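Local coordinates for protein cellulase (Soil metagenome, PDB 5I2U) that probably hydrolyses beta-1,4-glycosidic bonds of cellulose, as a halotolerant family 5 glycoside hydrolase, at residues W199-L203 against Y219-F223; K84-V88 against I123-I127; P53-R57 against E275-S280. All coordinates share one frame; numbering follows the deposited sequence.

Contact 1: residues W199-L203 against Y219-F223; sequences WDQDL and YTMHF
D200 sets one carboxylate oxygen over the imidazole of H222: OD2 stands 3.0 Å above the ring plane, over its centre. The carboxylate plane is turned 79° from the ring, so the group stands nearly upright on that face and does not stack flat. The two side chains lie alongside each other and point the same way, each with CG anti to its own carbonyl carbon (chi1 -43° in D200). Standing over the ring and not in its plane, D200 OD2 is badly placed to accept from H222 ND1 or NE2, although each is 3.2 Å away. T220 OG1, weakly bonded to V194 O, sits 3.1 Å from D200 CG. The backbone closes a second link: H222 N donates to D200 O, weakly, at 3.4 Å. That carbonyl oxygen also receives the CA-H of M221, with 3.3 Å between M221 CA and D200 O. Strand 217-224 is the sixth of the (beta/alpha)8 barrel, and the connection after the fifth strand, 192-194, with its short helix 197-200, packs here against it; a glycerol bound about 5 Å from the H222 side chain is consistent with a pocket beside this residue. Further along, L203 lays its two methyls across the strand. Its CD2 is 3.5 Å from T220 O, while CD1 meets M221 CG at 4.0 Å, the L203 and M221 side chains crossing at about a right angle. At the W199 end a water bridges the segments, donating to W199 O and H222 O and accepting from Q201 NE2. Around this shell, H222 is fixed in rotation by bonds from ND1 to E163 OE2 and from NE2 to S249 OG. D200 OD1 is bonded to S196 N, which positions the carboxylate.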
loop_
_atom_site.group_PDB
_atom_site.type_symbol
_atom_site.label_atom_id
_atom_site.label_comp_id
_atom_site.label_asym_id
_atom_site.label_seq_id
_atom_site.Cartn_x
_atom_site.Cartn_y
_atom_site.Cartn_z
ATOM N N TRP A 199 -3.467 12.513 5.202
ATOM C CA TRP A 199 -3.589 11.057 5.083
ATOM C C TRP A 199 -3.906 10.637 3.657
ATOM O O TRP A 199 -4.800 9.831 3.417
ATOM C CB TRP A 199 -4.620 10.544 6.111
ATOM C CG TRP A 199 -4.303 11.082 7.473
ATOM C CD1 TRP A 199 -3.329 10.630 8.320
ATOM C CD2 TRP A 199 -4.896 12.224 8.115
ATOM N NE1 TRP A 199 -3.310 11.385 9.465
ATOM C CE2 TRP A 199 -4.260 12.372 9.367
ATOM C CE3 TRP A 199 -5.918 13.118 7.764
ATOM C CZ2 TRP A 199 -4.607 13.382 10.274
ATOM C CZ3 TRP A 199 -6.272 14.125 8.663
ATOM C CH2 TRP A 199 -5.613 14.249 9.909
ATOM N N ASP A 200 -3.154 11.202 2.716
ATOM C CA ASP A 200 -3.363 10.989 1.281
ATOM C C ASP A 200 -4.804 11.315 0.834
ATOM O O ASP A 200 -5.420 10.540 0.096
ATOM C CB ASP A 200 -2.963 9.573 0.867
ATOM C CG ASP A 200 -1.658 9.127 1.504
ATOM O OD1 ASP A 200 -0.649 9.858 1.378
ATOM O OD2 ASP A 200 -1.646 8.044 2.134
ATOM N N GLN A 201 -5.327 12.457 1.295
ATOM C CA GLN A 201 -6.624 12.988 0.834
ATOM C C GLN A 201 -6.504 14.233 -0.054
ATOM O O GLN A 201 -7.445 14.559 -0.765
ATOM C CB GLN A 201 -7.524 13.309 2.026
ATOM C CG GLN A 201 -7.950 12.087 2.836
ATOM C CD GLN A 201 -8.573 12.444 4.170
ATOM O OE1 GLN A 201 -9.052 13.562 4.365
ATOM N NE2 GLN A 201 -8.549 11.504 5.107
ATOM N N ASP A 202 -5.349 14.901 -0.055
ATOM C CA ASP A 202 -5.189 16.172 -0.776
ATOM C C ASP A 202 -4.673 16.002 -2.200
ATOM O O ASP A 202 -3.714 16.648 -2.599
ATOM C CB ASP A 202 -4.290 17.125 0.015
ATOM C CG ASP A 202 -4.890 17.512 1.340
ATOM O OD1 ASP A 202 -6.100 17.281 1.525
ATOM O OD2 ASP A 202 -4.163 18.043 2.209
ATOM N N LEU A 203 -5.358 15.165 -2.971
ATOM C CA LEU A 203 -5.035 14.959 -4.374
ATOM C C LEU A 203 -5.314 16.199 -5.220
ATOM O O LEU A 203 -4.635 16.426 -6.215
ATOM C CB LEU A 203 -5.824 13.774 -4.942
ATOM C CG LEU A 203 -5.518 12.386 -4.385
ATOM C CD1 LEU A 203 -6.529 11.405 -4.943
ATOM C CD2 LEU A 203 -4.105 11.943 -4.723
ATOM N N TYR A 219 0.199 8.528 -7.279
ATOM C CA TYR A 219 -0.127 9.203 -6.037
ATOM C C TYR A 219 -1.104 8.354 -5.228
ATOM O O TYR A 219 -2.014 7.745 -5.792
ATOM C CB TYR A 219 -0.690 10.583 -6.350
ATOM C CG TYR A 219 0.323 11.449 -7.073
ATOM C CD1 TYR A 219 1.251 12.212 -6.361
ATOM C CD2 TYR A 219 0.388 11.463 -8.467
ATOM C CE1 TYR A 219 2.175 12.999 -7.021
ATOM C CE2 TYR A 219 1.312 12.255 -9.139
ATOM C CZ TYR A 219 2.203 13.018 -8.413
ATOM O OH TYR A 219 3.136 13.787 -9.075
ATOM N N THR A 220 -0.899 8.288 -3.912
ATOM C CA THR A 220 -1.724 7.430 -3.097
ATOM C C THR A 220 -2.970 8.147 -2.642
ATOM O O THR A 220 -3.018 9.388 -2.567
ATOM C CB THR A 220 -0.963 6.791 -1.922
ATOM O OG1 THR A 220 -0.452 7.807 -1.062
ATOM C CG2 THR A 220 0.183 5.922 -2.441
ATOM N N MET A 221 -3.996 7.345 -2.377
ATOM C CA MET A 221 -5.207 7.812 -1.720
ATOM C C MET A 221 -5.595 6.763 -0.703
ATOM O O MET A 221 -5.564 5.582 -1.019
ATOM C CB MET A 221 -6.328 8.037 -2.744
ATOM C CG MET A 221 -7.549 8.752 -2.188
ATOM S SD MET A 221 -8.803 7.661 -1.473
ATOM C CE MET A 221 -9.511 6.947 -2.955
ATOM N N HIS A 222 -5.928 7.194 0.513
ATOM C CA HIS A 222 -6.408 6.302 1.568
ATOM C C HIS A 222 -7.836 6.654 1.983
ATOM O O HIS A 222 -8.147 7.814 2.242
ATOM C CB HIS A 222 -5.498 6.371 2.791
ATOM C CG HIS A 222 -4.123 5.814 2.567
ATOM N ND1 HIS A 222 -3.211 5.694 3.587
ATOM C CD2 HIS A 222 -3.505 5.339 1.458
ATOM C CE1 HIS A 222 -2.091 5.172 3.118
ATOM N NE2 HIS A 222 -2.243 4.951 1.829
ATOM N N PHE A 223 -8.704 5.646 2.034
ATOM C CA PHE A 223 -10.078 5.842 2.499
ATOM C C PHE A 223 -10.467 4.775 3.515
ATOM O O PHE A 223 -9.972 3.660 3.468
ATOM C CB PHE A 223 -11.064 5.840 1.322
ATOM C CG PHE A 223 -11.272 4.491 0.709
ATOM C CD1 PHE A 223 -12.187 3.592 1.256
ATOM C CD2 PHE A 223 -10.563 4.112 -0.416
ATOM C CE1 PHE A 223 -12.368 2.339 0.703
ATOM C CE2 PHE A 223 -10.744 2.860 -0.973
ATOM C CZ PHE A 223 -11.646 1.972 -0.419
HETATM O O HOH W 1 -7.182 9.192 4.535
#

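Contact 2: residues K84-V88 against I123-I127; sequences KCTVV and IYVII
Strands 87-93 and 124-130, second and third of the (beta/alpha)8 barrel, begin their parallel pairing here, joined through helix 104-120 as a beta-alpha-beta unit. V87 pairs with Y124 and V88 with V125. The ladder runs through three backbone bonds, Y124 N to T86 O, V88 N to Y124 O and I126 N to V88 O, the last (2.9 Å) the straightest at 164°. Two CA-H groups add to it, V87 CA lying 3.3 Å from Y124 O and V125 CA 3.2 Å from V88 O. V88 and V125 both turn to the face covered by A118 of helix 104-120, which also touches I123. V88 is modelled in two conformers; in one, CG1 crowds I123 CD1 at 3.5 Å, the side chains crossing at about a right angle, a tightness that remains doubtful. The opposite face carries V87 and Y124. The Y124 ring reaches away among I32, V33 and N36 of helix 32-36, its OH bonded to G37 O. T86 O, already holding Y124 N, also lies at the edge of that ring, in its plane, 3.7 Å from Y124 CD2. On the same face V87 places CG2 anti to its own backbone N, and this methyl rests 4.0 Å from I126 CG1.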
loop_
_atom_site.group_PDB
_atom_site.type_symbol
_atom_site.label_atom_id
_atom_site.label_comp_id
_atom_site.label_asym_id
_atom_site.label_seq_id
_atom_site.Cartn_x
_atom_site.Cartn_y
_atom_site.Cartn_z
ATOM N N LYS A 84 -5.893 -14.806 -2.515
ATOM C CA LYS A 84 -5.645 -14.391 -3.901
ATOM C C LYS A 84 -5.100 -12.967 -4.004
ATOM O O LYS A 84 -5.382 -12.267 -4.974
ATOM C CB LYS A 84 -6.891 -14.575 -4.789
ATOM C CG LYS A 84 -7.541 -15.947 -4.707
ATOM C CD LYS A 84 -6.627 -17.050 -5.208
ATOM C CE LYS A 84 -7.395 -18.369 -5.320
ATOM N NZ LYS A 84 -6.488 -19.543 -5.431
ATOM N N CYS A 85 -4.295 -12.551 -3.023
ATOM C CA CYS A 85 -3.624 -11.264 -3.110
ATOM C C CYS A 85 -2.649 -11.286 -4.286
ATOM O O CYS A 85 -1.880 -12.245 -4.463
ATOM C CB CYS A 85 -2.880 -10.921 -1.815
ATOM S SG CYS A 85 -3.948 -10.697 -0.372
ATOM N N THR A 86 -2.743 -10.254 -5.118
ATOM C CA THR A 86 -1.783 -9.994 -6.183
ATOM C C THR A 86 -0.769 -8.961 -5.744
ATOM O O THR A 86 0.233 -8.739 -6.441
ATOM C CB THR A 86 -2.496 -9.529 -7.478
ATOM O OG1 THR A 86 -3.440 -8.477 -7.186
ATOM C CG2 THR A 86 -3.232 -10.700 -8.108
ATOM N N VAL A 87 -1.043 -8.302 -4.611
ATOM C CA VAL A 87 -0.104 -7.406 -3.982
ATOM C C VAL A 87 -0.131 -7.605 -2.454
ATOM O O VAL A 87 -1.156 -7.948 -1.884
ATOM C CB VAL A 87 -0.380 -5.925 -4.381
ATOM C CG1 VAL A 87 -1.686 -5.410 -3.796
ATOM C CG2 VAL A 87 0.779 -5.023 -3.970
ATOM N N VAL A 88 1.021 -7.395 -1.820
ATOM C CA VAL A 88 1.151 -7.383 -0.361
ATOM C C VAL A 88 1.938 -6.156 0.050
ATOM O O VAL A 88 2.904 -5.790 -0.600
ATOM C CB VAL A 88 1.803 -8.667 0.188
ATOM C CG1 VAL A 88 0.828 -9.800 -0.007
ATOM C CG2 VAL A 88 3.119 -8.986 -0.504
ATOM N N ILE A 123 4.184 -12.514 -6.622
ATOM C CA ILE A 123 3.289 -11.365 -6.431
ATOM C C ILE A 123 4.062 -10.066 -6.185
ATOM O O ILE A 123 5.257 -10.086 -5.868
ATOM C CB ILE A 123 2.249 -11.601 -5.309
ATOM C CG1 ILE A 123 2.927 -11.839 -3.955
ATOM C CG2 ILE A 123 1.344 -12.787 -5.655
ATOM C CD1 ILE A 123 2.036 -11.508 -2.772
ATOM N N TYR A 124 3.357 -8.944 -6.359
ATOM C CA TYR A 124 3.936 -7.623 -6.178
ATOM C C TYR A 124 3.958 -7.295 -4.695
ATOM O O TYR A 124 3.137 -7.808 -3.907
ATOM C CB TYR A 124 3.166 -6.551 -6.992
ATOM C CG TYR A 124 3.297 -6.762 -8.489
ATOM C CD1 TYR A 124 4.370 -6.215 -9.202
ATOM C CD2 TYR A 124 2.377 -7.542 -9.187
ATOM C CE1 TYR A 124 4.515 -6.436 -10.564
ATOM C CE2 TYR A 124 2.506 -7.754 -10.548
ATOM C CZ TYR A 124 3.586 -7.210 -11.229
ATOM O OH TYR A 124 3.723 -7.427 -12.573
ATOM N N VAL A 125 4.902 -6.434 -4.318
ATOM C CA VAL A 125 5.085 -6.082 -2.933
ATOM C C VAL A 125 5.391 -4.599 -2.804
ATOM O O VAL A 125 6.251 -4.060 -3.525
ATOM C CB VAL A 125 6.170 -6.959 -2.263
ATOM C CG1 VAL A 125 7.515 -6.853 -2.981
ATOM C CG2 VAL A 125 6.303 -6.603 -0.791
ATOM N N ILE A 126 4.665 -3.943 -1.899
ATOM C CA ILE A 126 4.873 -2.535 -1.630
ATOM C C ILE A 126 5.772 -2.451 -0.419
ATOM O O ILE A 126 5.473 -3.047 0.606
ATOM C CB ILE A 126 3.544 -1.769 -1.366
ATOM C CG1 ILE A 126 2.674 -1.770 -2.635
ATOM C CG2 ILE A 126 3.816 -0.323 -0.943
ATOM C CD1 ILE A 126 1.230 -1.372 -2.379
ATOM N N ILE A 127 6.874 -1.724 -0.555
ATOM C CA ILE A 127 7.756 -1.422 0.564
ATOM C C ILE A 127 7.369 -0.047 1.056
ATOM O O ILE A 127 7.684 0.948 0.412
ATOM C CB ILE A 127 9.254 -1.482 0.169
ATOM C CG1 ILE A 127 9.624 -2.896 -0.321
ATOM C CG2 ILE A 127 10.135 -1.143 1.363
ATOM C CD1 ILE A 127 10.990 -2.985 -0.959
#

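Contact 3: residues P53-R57 against E275-S280; sequences PVVLR and ESRKIS
R57 and E275 form a side-on, two-nitrogen salt bridge. R57 NE donates to E275 OE2 at 3.0 Å, and R57 NH2 to E275 OE1 at 2.6 Å, a short bond but bent (136°). Each carboxylate oxygen uses its syn lone pair, yet the two planes are 31° apart, so both oxygens lie somewhat off the guanidinium plane. V55 CB lies over one face of the R57 guanidinium, 3.6 Å above its plane and offset toward the rim. The E275 chain, bent at chi2, carries its carboxylate toward R57 from the helix end. With NH1 bonded to N326 OD1 and E275 OE2 also taking W281 NE1, both partners have second holds. A lysine in its place would probably lose R57's paired grip, leaving E275 OE1 or OE2 without its arginine N-H and N326 OD1 without its donor. Among the neutral hydrogen bonds, L56 N donates to S280 OG at 2.6 Å, nearly straight at 163°. A water beside it is 2.9 Å from V54 O and 2.6 Å from K278 O, and is also bonded to S280 OG. Carbon contacts come from V55 and P53 against K278: V55 CG2 packs on K278 CA (3.7 Å), and P53 CB touches K278 CD at 3.7 Å. K278, with positive phi, closes helix 264-276 in a Schellman motif. The segments run into the first and last barrel strands, 57-61 and 281-286, where the barrel closes. A salt bridge and a serine bond, each with second partners, would probably hold this seam more directionally than the carbon contacts around them.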
loop_
_atom_site.group_PDB
_atom_site.type_symbol
_atom_site.label_atom_id
_atom_site.label_comp_id
_atom_site.label_asym_id
_atom_site.label_seq_id
_atom_site.Cartn_x
_atom_site.Cartn_y
_atom_site.Cartn_z
ATOM N N PRO A 53 -3.836 -2.622 -19.072
ATOM C CA PRO A 53 -4.081 -2.189 -17.692
ATOM C C PRO A 53 -3.916 -3.334 -16.693
ATOM O O PRO A 53 -4.229 -4.481 -17.004
ATOM C CB PRO A 53 -5.547 -1.719 -17.712
ATOM C CG PRO A 53 -5.843 -1.424 -19.143
ATOM C CD PRO A 53 -5.030 -2.420 -19.918
ATOM N N VAL A 54 -3.366 -3.014 -15.530
ATOM C CA VAL A 54 -3.281 -3.947 -14.418
ATOM C C VAL A 54 -4.020 -3.297 -13.260
ATOM O O VAL A 54 -3.892 -2.090 -13.015
ATOM C CB VAL A 54 -1.813 -4.242 -14.013
ATOM C CG1 VAL A 54 -1.750 -5.168 -12.801
ATOM C CG2 VAL A 54 -1.057 -4.865 -15.170
ATOM N N VAL A 55 -4.792 -4.116 -12.564
ATOM C CA VAL A 55 -5.435 -3.740 -11.319
ATOM C C VAL A 55 -4.935 -4.743 -10.271
ATOM O O VAL A 55 -5.223 -5.941 -10.364
ATOM C CB VAL A 55 -6.965 -3.791 -11.447
ATOM C CG1 VAL A 55 -7.622 -3.331 -10.159
ATOM C CG2 VAL A 55 -7.419 -2.931 -12.618
ATOM N N LEU A 56 -4.173 -4.247 -9.298
ATOM C CA LEU A 56 -3.734 -5.066 -8.188
ATOM C C LEU A 56 -4.733 -4.954 -7.032
ATOM O O LEU A 56 -5.234 -3.860 -6.724
ATOM C CB LEU A 56 -2.346 -4.649 -7.732
ATOM C CG LEU A 56 -1.247 -4.770 -8.795
ATOM C CD1 LEU A 56 0.032 -4.149 -8.280
ATOM C CD2 LEU A 56 -1.009 -6.214 -9.219
ATOM N N ARG A 57 -5.046 -6.100 -6.434
ATOM C CA ARG A 57 -5.904 -6.179 -5.252
ATOM C C ARG A 57 -5.222 -7.049 -4.221
ATOM O O ARG A 57 -4.799 -8.159 -4.527
ATOM C CB ARG A 57 -7.245 -6.800 -5.609
ATOM C CG ARG A 57 -8.066 -5.984 -6.597
ATOM C CD ARG A 57 -8.387 -6.858 -7.775
ATOM N NE ARG A 57 -9.133 -6.192 -8.829
ATOM C CZ ARG A 57 -9.216 -6.650 -10.077
ATOM N NH1 ARG A 57 -8.621 -7.793 -10.429
ATOM N NH2 ARG A 57 -9.910 -5.962 -10.983
ATOM N N GLU A 275 -13.120 -0.434 -9.120
ATOM C CA GLU A 275 -13.067 -1.432 -10.178
ATOM C C GLU A 275 -13.453 -0.834 -11.540
ATOM O O GLU A 275 -12.827 -1.164 -12.541
ATOM C CB GLU A 275 -13.932 -2.638 -9.838
ATOM C CG GLU A 275 -13.420 -3.456 -8.653
ATOM C CD GLU A 275 -12.121 -4.193 -8.918
ATOM O OE1 GLU A 275 -11.912 -4.670 -10.048
ATOM O OE2 GLU A 275 -11.291 -4.296 -7.991
ATOM N N SER A 276 -14.439 0.068 -11.564
ATOM C CA SER A 276 -14.829 0.747 -12.801
ATOM C C SER A 276 -13.756 1.737 -13.264
ATOM O O SER A 276 -13.578 1.920 -14.459
ATOM C CB SER A 276 -16.199 1.430 -12.667
ATOM O OG SER A 276 -16.121 2.636 -11.938
ATOM N N ARG A 277 -13.031 2.345 -12.315
ATOM C CA ARG A 277 -11.867 3.198 -12.624
ATOM C C ARG A 277 -10.553 2.433 -12.823
ATOM O O ARG A 277 -9.543 3.060 -13.097
ATOM C CB ARG A 277 -11.630 4.245 -11.518
ATOM C CG ARG A 277 -12.817 5.119 -11.168
ATOM C CD ARG A 277 -13.195 6.061 -12.285
ATOM N NE ARG A 277 -14.302 6.923 -11.879
ATOM C CZ ARG A 277 -15.587 6.560 -11.813
ATOM N NH1 ARG A 277 -15.994 5.332 -12.146
ATOM N NH2 ARG A 277 -16.489 7.454 -11.411
ATOM N N LYS A 278 -10.541 1.108 -12.690
ATOM C CA LYS A 278 -9.291 0.316 -12.732
ATOM C C LYS A 278 -8.199 0.845 -11.779
ATOM O O LYS A 278 -7.023 0.893 -12.135
ATOM C CB LYS A 278 -8.751 0.213 -14.173
ATOM C CG LYS A 278 -9.657 -0.548 -15.137
ATOM C CD LYS A 278 -8.883 -1.148 -16.306
ATOM C CE LYS A 278 -9.788 -1.943 -17.243
ATOM N NZ LYS A 278 -10.767 -1.062 -17.943
ATOM N N ILE A 279 -8.615 1.245 -10.578
ATOM C CA ILE A 279 -7.727 1.718 -9.510
ATOM C C ILE A 279 -7.322 0.510 -8.673
ATOM O O ILE A 279 -8.190 -0.272 -8.250
ATOM C CB ILE A 279 -8.439 2.738 -8.590
ATOM C CG1 ILE A 279 -8.693 4.046 -9.336
ATOM C CG2 ILE A 279 -7.635 2.991 -7.315
ATOM C CD1 ILE A 279 -9.697 4.958 -8.658
ATOM N N SER A 280 -6.018 0.341 -8.451
ATOM C CA SER A 280 -5.528 -0.756 -7.613
ATOM C C SER A 280 -5.779 -0.447 -6.141
ATOM O O SER A 280 -5.810 0.719 -5.758
ATOM C CB SER A 280 -4.044 -1.012 -7.857
ATOM O OG SER A 280 -3.849 -1.628 -9.111
HETATM O O HOH W 2 -4.688 0.068 -11.204
#

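In the fold
From the N terminus, residues 53-57 lead into the first barrel strand and meet 275-280 far along the chain, so contact 3 closes a loop of 217 residues that holds strands two to seven of the barrel. Contacts 1 and 2 both nest within it, in series: contact 2 closes the second and third strands through helix 104-120 before contact 1 opens between the connection after the fifth strand and the sixth. Contacts 2 and 3 touch, T86 OG1 lying 3.0 Å from R57 N in a probable hydrogen bond, and L56 packing on Y124. Contact 1 lies on the other side of the chain's centre from contact 2, their centres about 19 Å apart.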